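Side-chain contacts in aldehyde dehydrogenase (Staphylococcus aureus, PDB 6K10), which oxidises the carotenoid aldehyde 4,4'-diaponeurosporen-4-al to its acid with NAD, a step in the biosynthesis of the pigment staphyloxanthin: residues K45-D50 and I157-N162; L59-V64 and A68-I73; L75-I80 and V128-I133. The protein carries 1 engineered substitution. One frame throughout, in Å; residues are numbered along the deposited sequence.

Contact 1. Residues K45-D50 and I157-N162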
# COMPACT_ATOMS: atom_id res chain seq x y z
N LYS A 45 23.83 9.14 19.09
CA LYS A 45 24.28 9.56 20.42
C LYS A 45 25.59 10.34 20.33
O LYS A 45 25.76 11.35 21.02
CB LYS A 45 24.44 8.35 21.33
CG LYS A 45 23.13 7.70 21.73
CD LYS A 45 23.37 6.33 22.34
CE LYS A 45 22.10 5.48 22.31
NZ LYS A 45 22.13 4.41 23.34
N SER A 46 26.52 9.87 19.50
CA SER A 46 27.79 10.58 19.34
C SER A 46 27.58 11.98 18.79
O SER A 46 28.34 12.90 19.12
CB SER A 46 28.71 9.78 18.42
OG SER A 46 28.82 8.43 18.85
N TYR A 47 26.55 12.17 17.97
CA TYR A 47 26.28 13.45 17.33
C TYR A 47 25.15 14.22 18.00
O TYR A 47 24.69 15.22 17.44
CB TYR A 47 25.93 13.21 15.86
CG TYR A 47 27.12 13.07 14.95
CD1 TYR A 47 27.88 11.91 14.95
CD2 TYR A 47 27.44 14.07 14.04
CE1 TYR A 47 28.95 11.76 14.10
CE2 TYR A 47 28.52 13.92 13.19
CZ TYR A 47 29.26 12.77 13.22
OH TYR A 47 30.33 12.63 12.37
N GLU A 48 24.70 13.78 19.17
CA GLU A 48 23.52 14.38 19.80
C GLU A 48 23.67 15.89 19.95
O GLU A 48 22.74 16.65 19.66
CB GLU A 48 23.27 13.73 21.16
CG GLU A 48 22.07 14.31 21.89
CD GLU A 48 21.93 13.79 23.30
OE1 GLU A 48 21.67 12.58 23.47
OE2 GLU A 48 22.09 14.59 24.25
N SER A 49 24.84 16.34 20.40
CA SER A 49 25.04 17.77 20.60
C SER A 49 24.98 18.53 19.28
O SER A 49 24.37 19.61 19.20
CB SER A 49 26.38 18.03 21.30
OG SER A 49 26.37 19.27 21.97
N ASP A 50 25.60 17.99 18.23
CA ASP A 50 25.57 18.66 16.93
C ASP A 50 24.17 18.68 16.33
O ASP A 50 23.81 19.65 15.66
CB ASP A 50 26.55 17.97 15.97
CG ASP A 50 27.84 17.56 16.65
OD1 ASP A 50 27.83 16.58 17.43
OD2 ASP A 50 28.88 18.22 16.41
N ILE A 157 23.35 15.40 9.24
CA ILE A 157 22.84 14.10 8.82
C ILE A 157 23.81 13.43 7.86
O ILE A 157 24.11 12.24 7.98
CB ILE A 157 21.44 14.26 8.20
CG1 ILE A 157 20.41 14.63 9.28
CG2 ILE A 157 21.02 12.99 7.47
CD1 ILE A 157 19.00 14.81 8.76
N LYS A 158 24.32 14.19 6.89
CA LYS A 158 25.26 13.63 5.93
C LYS A 158 26.55 13.19 6.61
O LYS A 158 27.07 12.10 6.32
CB LYS A 158 25.57 14.66 4.83
CG LYS A 158 26.70 14.25 3.92
CD LYS A 158 26.33 14.42 2.46
CE LYS A 158 27.43 13.92 1.55
NZ LYS A 158 27.19 12.50 1.15
N ARG A 159 27.09 14.02 7.50
CA ARG A 159 28.29 13.65 8.25
C ARG A 159 28.07 12.36 9.03
O ARG A 159 28.86 11.41 8.93
CB ARG A 159 28.68 14.78 9.20
CG ARG A 159 29.37 15.97 8.55
CD ARG A 159 30.15 16.76 9.59
NE ARG A 159 29.38 17.87 10.15
CZ ARG A 159 29.10 18.01 11.44
NH1 ARG A 159 28.39 19.05 11.86
NH2 ARG A 159 29.52 17.11 12.32
N LEU A 160 27.00 12.33 9.82
CA LEU A 160 26.67 11.16 10.63
C LEU A 160 26.61 9.89 9.78
O LEU A 160 27.23 8.87 10.12
CB LEU A 160 25.33 11.41 11.33
CG LEU A 160 24.84 10.41 12.37
CD1 LEU A 160 24.11 9.21 11.78
CD2 LEU A 160 26.07 9.98 13.09
N ILE A 161 25.88 9.95 8.67
CA ILE A 161 25.70 8.76 7.84
C ILE A 161 27.02 8.34 7.21
O ILE A 161 27.40 7.16 7.25
CB ILE A 161 24.62 9.03 6.77
CG1 ILE A 161 23.24 9.15 7.42
CG2 ILE A 161 24.65 7.95 5.70
CD1 ILE A 161 22.76 7.87 8.07
N ASN A 162 27.75 9.29 6.62
CA ASN A 162 28.96 8.95 5.88
C ASN A 162 30.05 8.40 6.79
O ASN A 162 30.86 7.57 6.36
CB ASN A 162 29.48 10.17 5.12
CG ASN A 162 28.66 10.47 3.88
OD1 ASN A 162 28.72 11.58 3.34
ND2 ASN A 162 27.89 9.49 3.42
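Tyr47, the single non-helical residue joining helix 30-46 to helix 48-59, reaches across to Arg159 and Leu160 of helix 151-164, an outer helix of the Rossmann-like nucleotide-binding half of the aldehyde dehydrogenase fold. The joint is abrupt: Tyr47 leaves helical geometry at the end of one helix and serves as the N-cap residue of the next, and a weak backbone bond from Glu48 N to Lys45 O (3.2 Å) spans it. With CG beside the backbone N (chi1 -83°), the ring reaches over to the backbone of helix 151-164. One face receives the Leu160 CA in a CH-pi contact, 4.2 Å from the ring centroid and 16° off the ring normal. The Leu160 side chain, CG anti to its own nitrogen, brings the CD2 methyl to 3.2 Å from Tyr47 CD1; that is short for two carbons, and the exact position of the methyl is doubtful. Arg159 approaches differently. Its chain bends at chi3 and places NH2 at the ring edge, near the ring plane and 3.5 Å from Tyr47 CE2, with guanidinium and ring 36° apart. Asp50 lies beyond the edge of that guanidinium, its OD2 4.3 Å from Arg159 NH2, too far for a salt bridge, although the opposite charges probably attract. On the same helix, Lys158 NZ donates to an in-plane lone pair of Asn162 OD1 (2.8 Å), and both side chains also bind Glu171. Helix 151-164 forms the crossover between the parallel strands 141-145 and 170-172. Beneath the contact, Ile157 and Ile161 pack on Val172 and on Phe129 of helix 126-138, while Lys45 and Glu48 rest against helix 63-89.

Contact 2. Residues L59-V64 and A68-I73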
# COMPACT_ATOMS: atom_id res chain seq x y z
N LEU A 59 15.87 26.05 13.06
CA LEU A 59 14.45 26.12 13.36
C LEU A 59 14.14 26.77 14.70
O LEU A 59 12.97 26.81 15.10
CB LEU A 59 13.84 24.71 13.32
CG LEU A 59 13.71 24.04 11.95
CD1 LEU A 59 13.35 22.57 12.10
CD2 LEU A 59 12.68 24.77 11.11
N GLY A 60 15.15 27.29 15.39
CA GLY A 60 14.92 27.82 16.73
C GLY A 60 14.39 26.79 17.70
O GLY A 60 13.72 27.15 18.67
N LYS A 61 14.68 25.52 17.46
CA LYS A 61 14.07 24.44 18.23
C LYS A 61 14.82 24.23 19.53
O LYS A 61 16.01 23.89 19.53
CB LYS A 61 14.05 23.15 17.40
CG LYS A 61 13.12 22.09 17.95
CD LYS A 61 12.95 20.95 16.95
CE LYS A 61 12.33 21.44 15.66
NZ LYS A 61 11.49 20.40 14.99
N ASN A 62 14.12 24.43 20.65
CA ASN A 62 14.71 24.22 21.96
C ASN A 62 14.97 22.74 22.20
O ASN A 62 14.35 21.86 21.59
CB ASN A 62 13.79 24.79 23.05
CG ASN A 62 12.51 23.99 23.22
OD1 ASN A 62 12.50 22.96 23.88
ND2 ASN A 62 11.43 24.48 22.62
N LYS A 63 15.91 22.46 23.11
CA LYS A 63 16.41 21.10 23.26
C LYS A 63 15.37 20.14 23.81
O LYS A 63 15.41 18.94 23.51
CB LYS A 63 17.67 21.09 24.13
CG LYS A 63 17.46 21.57 25.55
CD LYS A 63 18.79 21.79 26.25
N VAL A 64 14.43 20.63 24.63
CA VAL A 64 13.36 19.75 25.11
C VAL A 64 12.48 19.31 23.95
O VAL A 64 12.21 18.12 23.76
CB VAL A 64 12.53 20.46 26.20
CG1 VAL A 64 11.33 19.62 26.59
CG2 VAL A 64 13.40 20.75 27.42
N ALA A 68 12.11 15.48 22.27
CA ALA A 68 10.84 14.75 22.28
C ALA A 68 10.33 14.47 20.87
O ALA A 68 9.62 13.48 20.66
CB ALA A 68 9.79 15.53 23.07
N THR A 69 10.67 15.31 19.89
CA THR A 69 10.11 15.18 18.55
C THR A 69 11.12 14.75 17.49
O THR A 69 10.70 14.45 16.37
CB THR A 69 9.46 16.50 18.11
OG1 THR A 69 10.47 17.51 17.96
CG2 THR A 69 8.43 16.96 19.13
N GLU A 70 12.42 14.72 17.80
CA GLU A 70 13.39 14.35 16.77
C GLU A 70 14.39 13.30 17.26
O GLU A 70 14.44 12.20 16.70
CB GLU A 70 14.14 15.58 16.26
CG GLU A 70 13.23 16.75 15.88
CD GLU A 70 13.34 17.15 14.42
OE1 GLU A 70 13.79 16.32 13.60
OE2 GLU A 70 12.97 18.29 14.08
N ILE A 71 15.18 13.62 18.28
CA ILE A 71 16.26 12.72 18.68
C ILE A 71 15.75 11.57 19.52
O ILE A 71 15.93 10.40 19.18
CB ILE A 71 17.36 13.50 19.43
CG1 ILE A 71 17.94 14.60 18.55
CG2 ILE A 71 18.46 12.55 19.87
CD1 ILE A 71 19.08 15.34 19.19
N GLY A 72 15.11 11.88 20.66
CA GLY A 72 14.73 10.84 21.59
C GLY A 72 13.76 9.84 21.00
O GLY A 72 13.89 8.63 21.22
N ILE A 73 12.78 10.33 20.24
CA ILE A 73 11.80 9.44 19.63
C ILE A 73 12.47 8.52 18.61
O ILE A 73 12.04 7.38 18.42
CB ILE A 73 10.66 10.26 19.01
CG1 ILE A 73 9.55 9.36 18.48
CG2 ILE A 73 11.19 11.17 17.91
CD1 ILE A 73 8.21 10.06 18.38
O HOH W 1 9.65 20.31 17.11
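Val64 and Ala68 are joined by an ordinary i to i+4 helical bond, Ala68 N to Val64 O (3.0 Å, 157° at the hydrogen), in the first turns of helix 63-89. Before it the chain passes through Gly60, with positive phi at the end of helix 48-59, and then runs extended through Lys61 to Asn62, the N-cap residue, whose OD1 binds Glu65 N. Beyond the bond the helix widens into a pi-type turn at 68-71, and here Glu70 points back toward Lys61. The two side chains meet at about a right angle in a salt bridge, Lys61 NZ to Glu70 OE2 at 2.7 Å, made on the anti lone pair of the carboxylate oxygen. Lys61 gets there with CG anti to its backbone N (chi1 -164°) and two bends near the end of its chain. This ion pair lies under the loop leading into helix 126-138 of the aldehyde dehydrogenase fold: Lys61 NZ also donates to Asn122 O and makes a cation-pi contact with Tyr123, and Glu70 OE1 accepts from the backbone N of Phe125 and Gln126, so the carboxylate is gripped through both oxygens. A water extends the network, accepting from Lys61 NZ (2.8 Å) and donating to Thr69 OG1 (3.0 Å), whose hydroxyl is bonded as well to Glu65 O. The Thr69 side chain is about 12 Å from that of Ser251, an engineered residue at a predicted active-site position. At the subunit interface, Val64 packs on Phe457 of the second subunit and Ala68 on Ile460 of the same neighbouring chain.

Contact 3. Residues L75-I80 and V128-I133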
# COMPACT_ATOMS: atom_id res chain seq x y z
N LEU A 75 15.79 7.47 18.78
CA LEU A 75 16.53 6.49 19.57
C LEU A 75 15.61 5.41 20.12
O LEU A 75 15.93 4.22 20.08
CB LEU A 75 17.26 7.19 20.72
CG LEU A 75 18.44 8.08 20.32
CD1 LEU A 75 19.01 8.78 21.55
CD2 LEU A 75 19.52 7.26 19.63
N LYS A 76 14.44 5.81 20.63
CA LYS A 76 13.47 4.85 21.13
C LYS A 76 13.00 3.92 20.01
O LYS A 76 12.83 2.71 20.23
CB LYS A 76 12.29 5.58 21.76
CG LYS A 76 11.36 4.68 22.55
N SER A 77 12.79 4.46 18.81
CA SER A 77 12.32 3.64 17.70
C SER A 77 13.39 2.65 17.25
O SER A 77 13.08 1.49 16.95
CB SER A 77 11.89 4.53 16.54
OG SER A 77 11.37 3.75 15.47
N ILE A 78 14.65 3.08 17.20
CA ILE A 78 15.75 2.17 16.86
C ILE A 78 15.79 1.02 17.85
O ILE A 78 15.90 -0.15 17.48
CB ILE A 78 17.09 2.91 16.83
CG1 ILE A 78 17.12 3.97 15.73
CG2 ILE A 78 18.24 1.93 16.65
CD1 ILE A 78 18.26 4.95 15.85
N LYS A 79 15.71 1.34 19.15
CA LYS A 79 15.73 0.33 20.19
C LYS A 79 14.63 -0.71 19.97
O LYS A 79 14.88 -1.92 20.05
CB LYS A 79 15.59 1.00 21.56
CG LYS A 79 15.61 0.06 22.75
CD LYS A 79 14.19 -0.20 23.21
CE LYS A 79 14.14 -0.97 24.52
NZ LYS A 79 13.02 -0.57 25.40
N ILE A 80 13.41 -0.25 19.69
CA ILE A 80 12.27 -1.17 19.55
C ILE A 80 12.43 -2.03 18.30
O ILE A 80 12.22 -3.25 18.33
CB ILE A 80 10.95 -0.38 19.53
CG1 ILE A 80 10.69 0.26 20.89
CG2 ILE A 80 9.79 -1.28 19.10
CD1 ILE A 80 9.74 1.44 20.85
N VAL A 128 13.79 11.99 8.39
CA VAL A 128 14.78 11.16 7.73
C VAL A 128 14.89 9.79 8.39
O VAL A 128 14.86 8.76 7.71
CB VAL A 128 16.15 11.87 7.70
CG1 VAL A 128 17.27 10.87 7.43
CG2 VAL A 128 16.19 12.96 6.63
N PHE A 129 14.97 9.76 9.72
CA PHE A 129 15.44 8.55 10.38
C PHE A 129 14.34 7.57 10.77
O PHE A 129 14.59 6.36 10.80
CB PHE A 129 16.30 8.92 11.59
CG PHE A 129 17.67 9.43 11.21
CD1 PHE A 129 18.69 8.54 10.96
CD2 PHE A 129 17.93 10.79 11.09
CE1 PHE A 129 19.94 8.98 10.59
CE2 PHE A 129 19.18 11.23 10.72
CZ PHE A 129 20.20 10.32 10.47
N GLU A 130 13.11 8.04 11.03
CA GLU A 130 12.04 7.08 11.25
C GLU A 130 11.75 6.24 10.00
O GLU A 130 11.64 5.01 10.11
CB GLU A 130 10.78 7.77 11.79
CG GLU A 130 9.62 6.81 11.99
CD GLU A 130 10.00 5.58 12.82
OE1 GLU A 130 9.55 4.47 12.47
OE2 GLU A 130 10.75 5.73 13.81
N PRO A 131 11.64 6.83 8.80
CA PRO A 131 11.60 5.95 7.61
C PRO A 131 12.84 5.09 7.47
O PRO A 131 12.72 3.90 7.13
CB PRO A 131 11.46 6.94 6.44
CG PRO A 131 11.00 8.20 7.02
CD PRO A 131 11.51 8.25 8.43
N LEU A 132 14.02 5.65 7.74
CA LEU A 132 15.26 4.89 7.56
C LEU A 132 15.29 3.64 8.44
O LEU A 132 15.73 2.58 7.99
CB LEU A 132 16.46 5.78 7.87
CG LEU A 132 17.82 5.11 7.62
CD1 LEU A 132 18.02 4.86 6.13
CD2 LEU A 132 18.96 5.94 8.19
N ILE A 133 14.84 3.77 9.69
CA ILE A 133 14.77 2.61 10.57
C ILE A 133 13.98 1.49 9.92
O ILE A 133 14.40 0.33 9.89
CB ILE A 133 14.16 3.00 11.93
CG1 ILE A 133 15.06 3.99 12.67
CG2 ILE A 133 13.94 1.77 12.78
CD1 ILE A 133 14.34 4.74 13.77
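Ser77 and Glu130 supply the polar part of the meeting between helix 63-89 and helix 126-138, whose segments run parallel at 3° with their axes 10.0 Å apart. Ser77 OG, anti to its backbone N (chi1 -177°), donates to Glu130 OE2 at 2.7 Å and uses the syn lone pair, on the side of the other carboxylate oxygen. Glu130 does not set out straight at its neighbour; a bend at chi2 (52°) turns the carboxylate in, bringing OE2 close to the Ser77 CB as well, at 3.2 Å. The second oxygen, OE1, is hydrogen-bonded to Ser427 OG, so the buried carboxylate is held from two directions. Tyr422 and His423 pack against the Glu130 side chain, which lies about 9 Å from that of Glu217, a predicted active-site residue.

The apolar part centres on Ile133. Its CD1 methyl presses on Ile78 CG1 at 3.5 Å, tighter than usual for two carbons, and passes Ser77 OG at 3.6 Å; the two isoleucine side chains cross at about a right angle. Because Ile133 also touches Thr74 and Ala81, it sits as a knob in a hole formed by Thr74, Ser77, Ile78 and Ala81 of the facing helix.

A kink at Pro131 interrupts the backbone bonding of helix 126-138 between these two interactions. On its far side Leu132 packs against strand 141-145 of the central sheet, while Leu75 and Ile78 carry the layer outward to Ile44 of helix 30-46.

The three contacts form a near-equilateral group, with centres 14 to 15 Å apart, in the helical layer over the sheet of the nucleotide-binding region. Contact 1 spans the longest stretch of sequence, and both others fall between its segments, contact 2 closing before contact 3 opens. Contacts 2 and 3 share helix 63-89, its start in one and its middle in the other, and contact 1 touches it through Ile71 and Leu75. Phe129 joins contacts 1 and 3 by packing on Ile157 and Ile161. Contact 1 ties the N-terminal helices to helix 151-164, contact 3 ties helix 63-89 to helix 126-138, and contact 2 fixes the start of helix 63-89 beside the second subunit.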